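Local coordinates for protein prolyl oligopeptidase (Galerina marginata, PDB 5N4B) that cleaves peptide bonds after proline and, as a dual-function macrocyclase-peptidase, processes the precursors of the amanitin toxins into macrocycles, at residues 324-329 with 371-376; 317-322 with 410-415; 385-390 with 394-399. The protein carries 1 engineered substitution. One frame throughout, in Å; residues are numbered along the deposited sequence.

Contact 1 (324-329 with 371-376)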
loop_
_atom_site.group_PDB
_atom_site.type_symbol
_atom_site.label_atom_id
_atom_site.label_comp_id
_atom_site.label_asym_id
_atom_site.label_seq_id
_atom_site.Cartn_x
_atom_site.Cartn_y
_atom_site.Cartn_z
ATOM N N LEU A 324 20.988 -15.913 19.952
ATOM C CA LEU A 324 20.504 -14.578 20.317
ATOM C C LEU A 324 19.788 -13.983 19.111
ATOM O O LEU A 324 20.426 -13.660 18.099
ATOM C CB LEU A 324 21.685 -13.701 20.723
ATOM C CG LEU A 324 21.302 -12.378 21.405
ATOM C CD1 LEU A 324 20.709 -12.650 22.751
ATOM C CD2 LEU A 324 22.552 -11.521 21.545
ATOM N N VAL A 325 18.483 -13.835 19.226
ATOM C CA VAL A 325 17.620 -13.392 18.123
ATOM C C VAL A 325 17.273 -11.921 18.349
ATOM O O VAL A 325 16.784 -11.547 19.445
ATOM C CB VAL A 325 16.354 -14.239 18.060
ATOM C CG1 VAL A 325 15.522 -13.842 16.898
ATOM C CG2 VAL A 325 16.708 -15.708 17.931
ATOM N N TYR A 326 17.497 -11.102 17.320
ATOM C CA TYR A 326 17.239 -9.665 17.364
ATOM C C TYR A 326 15.912 -9.398 16.669
ATOM O O TYR A 326 15.699 -9.861 15.530
ATOM C CB TYR A 326 18.360 -8.921 16.626
ATOM C CG TYR A 326 19.704 -8.936 17.289
ATOM C CD1 TYR A 326 20.462 -10.102 17.356
ATOM C CD2 TYR A 326 20.244 -7.794 17.845
ATOM C CE1 TYR A 326 21.723 -10.114 17.990
ATOM C CE2 TYR A 326 21.463 -7.788 18.473
ATOM C CZ TYR A 326 22.207 -8.933 18.529
ATOM O OH TYR A 326 23.457 -8.978 19.104
ATOM N N ILE A 327 15.019 -8.664 17.333
ATOM C CA ILE A 327 13.632 -8.552 16.921
ATOM C C ILE A 327 13.198 -7.111 17.042
ATOM O O ILE A 327 13.380 -6.486 18.105
ATOM C CB ILE A 327 12.726 -9.443 17.780
ATOM C CG1 ILE A 327 13.273 -10.883 17.814
ATOM C CG2 ILE A 327 11.310 -9.424 17.257
ATOM C CD1 ILE A 327 12.418 -11.905 18.617
ATOM N N LYS A 328 12.528 -6.604 16.003
ATOM C CA LYS A 328 11.866 -5.311 16.091
ATOM C C LYS A 328 10.481 -5.546 16.663
ATOM O O LYS A 328 9.756 -6.417 16.183
ATOM C CB LYS A 328 11.743 -4.672 14.716
ATOM C CG LYS A 328 11.071 -3.282 14.756
ATOM C CD LYS A 328 11.113 -2.502 13.435
ATOM C CE LYS A 328 10.350 -3.124 12.294
ATOM N NZ LYS A 328 8.897 -3.138 12.524
ATOM N N THR A 329 10.115 -4.817 17.696
ATOM C CA THR A 329 8.869 -5.079 18.413
ATOM C C THR A 329 8.287 -3.800 18.964
ATOM O O THR A 329 9.008 -2.838 19.236
ATOM C CB THR A 329 9.056 -6.126 19.542
ATOM O OG1 THR A 329 7.803 -6.461 20.146
ATOM C CG2 THR A 329 9.895 -5.570 20.645
ATOM N N GLU A 371 27.431 -7.530 11.062
ATOM C CA GLU A 371 27.387 -7.184 12.481
ATOM C C GLU A 371 26.814 -5.807 12.780
ATOM O O GLU A 371 26.626 -5.482 13.962
ATOM C CB GLU A 371 28.786 -7.294 13.100
ATOM C CG GLU A 371 29.795 -6.350 12.598
ATOM C CD GLU A 371 31.098 -6.442 13.414
ATOM O OE1 GLU A 371 31.687 -7.550 13.444
ATOM O OE2 GLU A 371 31.485 -5.426 14.046
ATOM N N TYR A 372 26.593 -4.976 11.775
ATOM C CA TYR A 372 26.089 -3.625 11.958
ATOM C C TYR A 372 24.580 -3.618 11.769
ATOM O O TYR A 372 23.973 -4.541 11.226
ATOM C CB TYR A 372 26.716 -2.646 10.969
ATOM C CG TYR A 372 28.184 -2.396 11.114
ATOM C CD1 TYR A 372 29.103 -3.299 10.648
ATOM C CD2 TYR A 372 28.627 -1.244 11.728
ATOM C CE1 TYR A 372 30.488 -3.047 10.801
ATOM C CE2 TYR A 372 29.982 -0.967 11.876
ATOM C CZ TYR A 372 30.909 -1.884 11.411
ATOM O OH TYR A 372 32.276 -1.651 11.537
ATOM N N PHE A 373 23.960 -2.549 12.223
ATOM C CA PHE A 373 22.527 -2.374 12.040
ATOM C C PHE A 373 22.270 -1.010 11.438
ATOM O O PHE A 373 22.869 -0.025 11.848
ATOM C CB PHE A 373 21.757 -2.537 13.345
ATOM C CG PHE A 373 21.904 -3.889 13.953
ATOM C CD1 PHE A 373 21.032 -4.895 13.593
ATOM C CD2 PHE A 373 22.928 -4.162 14.815
ATOM C CE1 PHE A 373 21.154 -6.161 14.120
ATOM C CE2 PHE A 373 23.038 -5.437 15.355
ATOM C CZ PHE A 373 22.180 -6.422 15.022
ATOM N N VAL A 374 21.372 -0.950 10.459
ATOM C CA VAL A 374 20.913 0.299 9.848
ATOM C C VAL A 374 19.470 0.471 10.292
ATOM O O VAL A 374 18.677 -0.465 10.190
ATOM C CB VAL A 374 21.050 0.278 8.321
ATOM C CG1 VAL A 374 20.732 1.633 7.719
ATOM C CG2 VAL A 374 22.457 -0.186 7.888
ATOM N N ALA A 375 19.144 1.655 10.839
ATOM C CA ALA A 375 17.832 1.924 11.414
ATOM C C ALA A 375 17.245 3.153 10.762
ATOM O O ALA A 375 17.941 4.141 10.540
ATOM C CB ALA A 375 17.959 2.211 12.912
ATOM N N ILE A 376 15.944 3.100 10.488
ATOM C CA ILE A 376 15.186 4.267 10.042
ATOM C C ILE A 376 14.218 4.607 11.149
ATOM O O ILE A 376 13.420 3.754 11.577
ATOM C CB ILE A 376 14.465 4.028 8.718
ATOM C CG1 ILE A 376 15.508 3.882 7.620
ATOM C CG2 ILE A 376 13.504 5.211 8.408
ATOM C CD1 ILE A 376 14.914 3.422 6.341
#
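Y326, whose ring meets that of F373, is fixed first through its backbone: its N bonds to T319 O at 2.8 Å, and its own O bonds to I318 N on the same neighbouring strand. Y326 sends its side chain across to strand 372-379, and F373 answers from there. The two strands are far too distant to pair, with 10.5 Å between the CA atoms of Y326 and F373, so the whole contact is made by the two rings. In both residues CG stands anti to the carbonyl carbon (chi1 -69° in Y326, -61° in F373), which carries each ring toward the other strand. The side chains cross at about a right angle, yet their ring planes are only 30° apart. This is an offset arrangement with very little overlap, the centroid of the Y326 ring being 5.2 Å from that of F373. F373 CZ does the touching: it lies over one face of the tyrosine near the rim, 3.7 Å from Y326 CD2 and 3.8 Å from Y326 CE2. F353 meets both rings edge-to-face, and the H321 ring also meets that of Y326, so the pair is part of a cluster of four rings. Large flat side chains suit this buried place: they bridge a wide interval between strands with mostly carbon surface. F373 further rests on V365 and C367 of strand 361-368. Apolar side chains packed between two successive four-stranded antiparallel sheets are how neighbouring beta-propeller blades meet, here through aromatic rings.

Contact 2 (317-322 with 410-415)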
loop_
_atom_site.group_PDB
_atom_site.type_symbol
_atom_site.label_atom_id
_atom_site.label_comp_id
_atom_site.label_asym_id
_atom_site.label_seq_id
_atom_site.Cartn_x
_atom_site.Cartn_y
_atom_site.Cartn_z
ATOM N N ILE A 317 11.424 -10.456 12.961
ATOM C CA ILE A 317 12.831 -10.789 13.121
ATOM C C ILE A 317 13.724 -9.874 12.293
ATOM O O ILE A 317 13.467 -9.624 11.107
ATOM C CB ILE A 317 13.101 -12.230 12.658
ATOM C CG1 ILE A 317 12.243 -13.246 13.391
ATOM C CG2 ILE A 317 14.607 -12.567 12.804
ATOM C CD1 ILE A 317 12.383 -13.213 14.845
ATOM N N ILE A 318 14.828 -9.436 12.871
ATOM C CA ILE A 318 15.903 -8.733 12.155
ATOM C C ILE A 318 16.998 -9.716 11.764
ATOM O O ILE A 318 17.326 -9.861 10.583
ATOM C CB ILE A 318 16.500 -7.606 13.028
ATOM C CG1 ILE A 318 15.422 -6.612 13.406
ATOM C CG2 ILE A 318 17.668 -6.955 12.290
ATOM C CD1 ILE A 318 15.754 -5.781 14.606
ATOM N N THR A 319 17.567 -10.407 12.729
ATOM C CA THR A 319 18.626 -11.379 12.474
ATOM C C THR A 319 18.867 -12.188 13.742
ATOM O O THR A 319 18.179 -12.006 14.752
ATOM C CB THR A 319 19.893 -10.700 11.977
ATOM O OG1 THR A 319 20.713 -11.749 11.390
ATOM C CG2 THR A 319 20.690 -9.979 13.042
ATOM N N ASN A 320 19.896 -13.024 13.719
ATOM C CA ASN A 320 20.319 -13.733 14.917
ATOM C C ASN A 320 21.822 -13.872 14.849
ATOM O O ASN A 320 22.415 -13.943 13.776
ATOM C CB ASN A 320 19.699 -15.126 15.045
ATOM C CG ASN A 320 20.199 -16.054 14.001
ATOM O OD1 ASN A 320 19.908 -15.853 12.840
ATOM N ND2 ASN A 320 20.947 -17.076 14.391
ATOM N N HIS A 321 22.446 -13.952 16.023
ATOM C CA HIS A 321 23.841 -14.355 16.158
ATOM C C HIS A 321 23.813 -15.544 17.107
ATOM O O HIS A 321 23.545 -15.396 18.303
ATOM C CB HIS A 321 24.746 -13.197 16.623
ATOM C CG HIS A 321 24.796 -12.056 15.656
ATOM N ND1 HIS A 321 25.188 -12.206 14.348
ATOM C CD2 HIS A 321 24.516 -10.741 15.817
ATOM C CE1 HIS A 321 25.118 -11.035 13.731
ATOM N NE2 HIS A 321 24.715 -10.129 14.599
ATOM N N GLY A 322 24.034 -16.736 16.583
ATOM C CA GLY A 322 23.804 -17.917 17.391
ATOM C C GLY A 322 22.380 -17.951 17.881
ATOM O O GLY A 322 21.442 -17.676 17.131
ATOM N N ASN A 410 19.382 -4.335 1.319
ATOM C CA ASN A 410 20.679 -4.954 1.500
ATOM C C ASN A 410 20.536 -6.464 1.676
ATOM O O ASN A 410 19.442 -7.014 1.851
ATOM C CB ASN A 410 21.447 -4.358 2.675
ATOM C CG ASN A 410 21.004 -4.872 4.001
ATOM O OD1 ASN A 410 19.825 -4.904 4.316
ATOM N ND2 ASN A 410 21.951 -5.315 4.786
ATOM N N ARG A 411 21.704 -7.100 1.697
ATOM C CA ARG A 411 21.879 -8.492 2.090
ATOM C C ARG A 411 22.920 -8.485 3.194
ATOM O O ARG A 411 24.035 -7.996 2.999
ATOM C CB ARG A 411 22.306 -9.359 0.893
ATOM C CG ARG A 411 21.287 -9.315 -0.248
ATOM C CD ARG A 411 21.737 -10.207 -1.425
ATOM N NE ARG A 411 21.671 -11.605 -1.043
ATOM C CZ ARG A 411 22.360 -12.566 -1.624
ATOM N NH1 ARG A 411 23.156 -12.314 -2.641
ATOM N NH2 ARG A 411 22.268 -13.799 -1.153
ATOM N N GLN A 412 22.552 -9.074 4.325
ATOM C CA GLN A 412 23.368 -9.027 5.546
ATOM C C GLN A 412 24.830 -9.398 5.333
ATOM O O GLN A 412 25.730 -8.786 5.913
ATOM C CB GLN A 412 22.758 -9.944 6.608
ATOM C CG GLN A 412 23.613 -10.031 7.858
ATOM C CD GLN A 412 22.992 -10.980 8.844
ATOM O OE1 GLN A 412 21.810 -10.852 9.182
ATOM N NE2 GLN A 412 23.788 -11.932 9.331
ATOM N N LYS A 413 25.106 -10.431 4.546
ATOM C CA LYS A 413 26.476 -10.892 4.420
ATOM C C LYS A 413 27.379 -9.956 3.613
ATOM O O LYS A 413 28.605 -10.127 3.640
ATOM C CB LYS A 413 26.511 -12.305 3.840
ATOM C CG LYS A 413 26.173 -12.387 2.352
ATOM C CD LYS A 413 26.067 -13.832 1.911
ATOM C CE LYS A 413 25.643 -13.942 0.460
ATOM N NZ LYS A 413 25.523 -15.413 0.123
ATOM N N GLN A 414 26.816 -9.009 2.885
ATOM C CA GLN A 414 27.565 -8.180 1.978
ATOM C C GLN A 414 28.131 -6.955 2.669
ATOM O O GLN A 414 27.687 -6.565 3.758
ATOM C CB GLN A 414 26.672 -7.789 0.780
ATOM C CG GLN A 414 26.279 -8.984 -0.024
ATOM C CD GLN A 414 25.344 -8.685 -1.176
ATOM O OE1 GLN A 414 24.637 -7.711 -1.211
ATOM N NE2 GLN A 414 25.311 -9.616 -2.123
ATOM N N THR A 415 29.107 -6.329 2.012
ATOM C CA THR A 415 29.823 -5.199 2.577
ATOM C C THR A 415 29.266 -3.846 2.179
ATOM O O THR A 415 29.969 -2.846 2.315
ATOM C CB THR A 415 31.287 -5.238 2.173
ATOM O OG1 THR A 415 31.374 -5.242 0.738
ATOM C CG2 THR A 415 31.973 -6.496 2.782
HETATM O O HOH W 1 23.582 -13.926 11.265
#
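T319 OG1 donates a hydrogen bond to Q412 OE1 at 2.6 Å, a link between a strand and a distant turn. The hydroxyl approaches the carbonyl oxygen at a C=O...donor angle of 126° and tilted 18° from the carbonyl plane. The amide's other end is engaged too: Q412 NE2 gives hydrogen bonds to E370 OE1 and to a water 2.8 Å from it, which in turn donates to N320 O at 2.8 Å. With both ends used, the rotation of the amide is fixed. Glutamine's extended chain, CG anti to the backbone N (chi1 175°), suits it to span the 8.7 Å from T319 CA to Q412 CA. Threonine suits the strand because its short beta-branched side chain, OG1 anti to the backbone N, aims a hydroxyl at Q412. Behind the first shell, a classic beta bulge, with I318 and T319 both facing Y326, sets the threonine, while a type I turn from R411 to Q414 presents the glutamine. R411 also packs on an apolar side chain of the bound peptide. Strand 315-321 and the strands joined by the 410-415 loop, 405-409 and 416-423, lie in different sheets, and T319 and Q412 meet over C367 of strand 361-368, in the sheet between.

Contact 3 (385-390 with 394-399)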
loop_
_atom_site.group_PDB
_atom_site.type_symbol
_atom_site.label_atom_id
_atom_site.label_comp_id
_atom_site.label_asym_id
_atom_site.label_seq_id
_atom_site.Cartn_x
_atom_site.Cartn_y
_atom_site.Cartn_z
ATOM N N ILE A 385 18.008 8.265 9.043
ATOM C CA ILE A 385 18.741 7.015 8.871
ATOM C C ILE A 385 19.972 7.025 9.750
ATOM O O ILE A 385 20.757 7.973 9.705
ATOM C CB ILE A 385 19.115 6.802 7.393
ATOM C CG1 ILE A 385 17.878 6.948 6.474
ATOM C CG2 ILE A 385 19.746 5.421 7.235
ATOM C CD1 ILE A 385 17.890 8.204 5.683
ATOM N N TYR A 386 20.188 5.938 10.499
ATOM C CA TYR A 386 21.335 5.814 11.409
ATOM C C TYR A 386 22.025 4.476 11.213
ATOM O O TYR A 386 21.379 3.461 10.987
ATOM C CB TYR A 386 20.917 5.955 12.892
ATOM C CG TYR A 386 20.308 7.295 13.200
ATOM C CD1 TYR A 386 18.955 7.503 13.039
ATOM C CD2 TYR A 386 21.078 8.357 13.569
ATOM C CE1 TYR A 386 18.399 8.742 13.294
ATOM C CE2 TYR A 386 20.540 9.570 13.859
ATOM C CZ TYR A 386 19.202 9.774 13.698
ATOM O OH TYR A 386 18.688 11.040 13.926
ATOM N N LEU A 387 23.345 4.475 11.422
ATOM C CA LEU A 387 24.171 3.281 11.472
ATOM C C LEU A 387 24.512 3.001 12.929
ATOM O O LEU A 387 24.927 3.918 13.648
ATOM C CB LEU A 387 25.437 3.498 10.642
ATOM C CG LEU A 387 26.373 2.316 10.610
ATOM C CD1 LEU A 387 25.765 1.129 9.865
ATOM C CD2 LEU A 387 27.674 2.764 9.917
ATOM N N TYR A 388 24.339 1.769 13.338
ATOM C CA TYR A 388 24.654 1.268 14.681
ATOM C C TYR A 388 25.689 0.156 14.616
ATOM O O TYR A 388 25.710 -0.652 13.682
ATOM C CB TYR A 388 23.421 0.656 15.335
ATOM C CG TYR A 388 22.417 1.655 15.844
ATOM C CD1 TYR A 388 21.534 2.303 14.983
ATOM C CD2 TYR A 388 22.352 1.962 17.183
ATOM C CE1 TYR A 388 20.656 3.245 15.452
ATOM C CE2 TYR A 388 21.426 2.907 17.669
ATOM C CZ TYR A 388 20.586 3.512 16.780
ATOM O OH TYR A 388 19.696 4.449 17.278
ATOM N N SER A 389 26.540 0.103 15.623
ATOM C CA SER A 389 27.495 -0.976 15.756
ATOM C C SER A 389 26.880 -2.211 16.370
ATOM O O SER A 389 25.753 -2.215 16.858
ATOM C CB SER A 389 28.647 -0.513 16.658
ATOM O OG SER A 389 28.223 -0.461 18.038
ATOM N N LYS A 390 27.682 -3.282 16.400
ATOM C CA LYS A 390 27.271 -4.526 17.023
ATOM C C LYS A 390 26.993 -4.346 18.511
ATOM O O LYS A 390 26.239 -5.130 19.075
ATOM C CB LYS A 390 28.383 -5.575 16.814
ATOM C CG LYS A 390 29.699 -5.300 17.547
ATOM C CD LYS A 390 30.725 -6.431 17.360
ATOM C CE LYS A 390 31.937 -6.212 18.237
ATOM N NZ LYS A 390 32.982 -7.192 17.878
ATOM N N GLN A 394 24.947 4.072 18.461
ATOM C CA GLN A 394 24.619 4.854 17.277
ATOM C C GLN A 394 25.871 5.564 16.808
ATOM O O GLN A 394 26.415 6.406 17.538
ATOM C CB GLN A 394 23.532 5.851 17.627
ATOM C CG GLN A 394 22.870 6.445 16.395
ATOM C CD GLN A 394 21.886 7.505 16.785
ATOM O OE1 GLN A 394 20.697 7.223 17.032
ATOM N NE2 GLN A 394 22.355 8.707 16.852
ATOM N N LEU A 395 26.337 5.238 15.602
ATOM C CA LEU A 395 27.613 5.719 15.093
ATOM C C LEU A 395 27.496 7.003 14.328
ATOM O O LEU A 395 28.347 7.895 14.477
ATOM C CB LEU A 395 28.264 4.660 14.203
ATOM C CG LEU A 395 28.623 3.326 14.882
ATOM C CD1 LEU A 395 29.136 2.333 13.873
ATOM C CD2 LEU A 395 29.610 3.503 15.998
ATOM N N THR A 396 26.472 7.110 13.485
ATOM C CA THR A 396 26.380 8.250 12.601
ATOM C C THR A 396 24.964 8.312 12.041
ATOM O O THR A 396 24.268 7.294 11.939
ATOM C CB THR A 396 27.429 8.186 11.485
ATOM O OG1 THR A 396 27.459 9.423 10.768
ATOM C CG2 THR A 396 27.175 7.107 10.549
ATOM N N ARG A 397 24.578 9.511 11.645
ATOM C CA ARG A 397 23.371 9.752 10.870
ATOM C C ARG A 397 23.782 9.828 9.402
ATOM O O ARG A 397 24.746 10.541 9.051
ATOM C CB ARG A 397 22.683 11.039 11.294
ATOM C CG ARG A 397 21.369 11.264 10.504
ATOM C CD ARG A 397 20.539 12.343 11.091
ATOM N NE ARG A 397 19.364 12.584 10.267
ATOM C CZ ARG A 397 18.537 13.562 10.493
ATOM N NH1 ARG A 397 18.720 14.347 11.544
ATOM N NH2 ARG A 397 17.554 13.775 9.688
ATOM N N LEU A 398 23.074 9.113 8.543
ATOM C CA LEU A 398 23.344 9.100 7.108
ATOM C C LEU A 398 22.322 9.987 6.406
ATOM O O LEU A 398 21.146 10.006 6.777
ATOM C CB LEU A 398 23.281 7.676 6.544
ATOM C CG LEU A 398 24.299 6.722 7.146
ATOM C CD1 LEU A 398 24.123 5.335 6.540
ATOM C CD2 LEU A 398 25.719 7.282 6.874
ATOM N N ALA A 399 22.760 10.722 5.375
ATOM C CA ALA A 399 21.893 11.621 4.625
ATOM C C ALA A 399 21.169 12.581 5.576
ATOM O O ALA A 399 19.943 12.693 5.547
ATOM C CB ALA A 399 20.894 10.865 3.769
HETATM O O HOH W 2 18.915 10.877 7.970
#
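Q394 lies against two tyrosines of the opposite strand, Y388 and Y386, in quite different ways. Over Y388, Q394 CA stands above the ring face, 4.0 Å from the Y388 centroid, in a CH-pi contact, while the amide plane is almost perpendicular to the ring (86°). The Y386 ring is instead nearly parallel to that amide, 23° apart, with Q394 CD 3.4 Å from Y386 CD2. CG anti to the backbone N (chi1 -165°) carries the extended glutamine from one ring to the other. Broad tyrosine rings give its chain and flat amide a surface to lie on, at an outer strand where its polar end can stay near solvent. R397 follows on the same face, its aliphatic chain stretched along Y386 so that R397 CD comes within 3.6 Å of Y386 OH, a hydroxyl bonded to E384. A long chain with a polar end suits this edge: R397 NE bonds to a water 2.9 Å away, set in the guanidinium plane and also bonded to I385 N and L398 O. The other face is largely apolar, and I385, L387 and L398 on it pack on strands 416-423 and 426-434. Between the faces, L395 N bonds to L387 O at 2.7 Å and L387 N to T396 O at 3.0 Å. L395 and T396 both face L387, a classic beta bulge in the antiparallel hairpin formed by the last two strands of a propeller blade.

In the fold
All three contacts belong to the beta-propeller, away from the charge-relay residues D662 and H699 and from A578, an engineered replacement at the third position of that relay. The centres of contacts 1 and 2 are about 9 Å apart, and strands 315-321 and 324-329, neighbours in one sheet, join them. Contacts 1 and 3, about 12 Å apart between centres, share the next sheet, where F373 O lies 2.8 Å from Y388 N. Contacts 2 and 3 do not touch, their nearest atoms being about 6 Å apart. Contact 1 thus joins two successive sheets, contact 3 pairs the last two strands of the second, and contact 2 reaches the third, near the bound peptide.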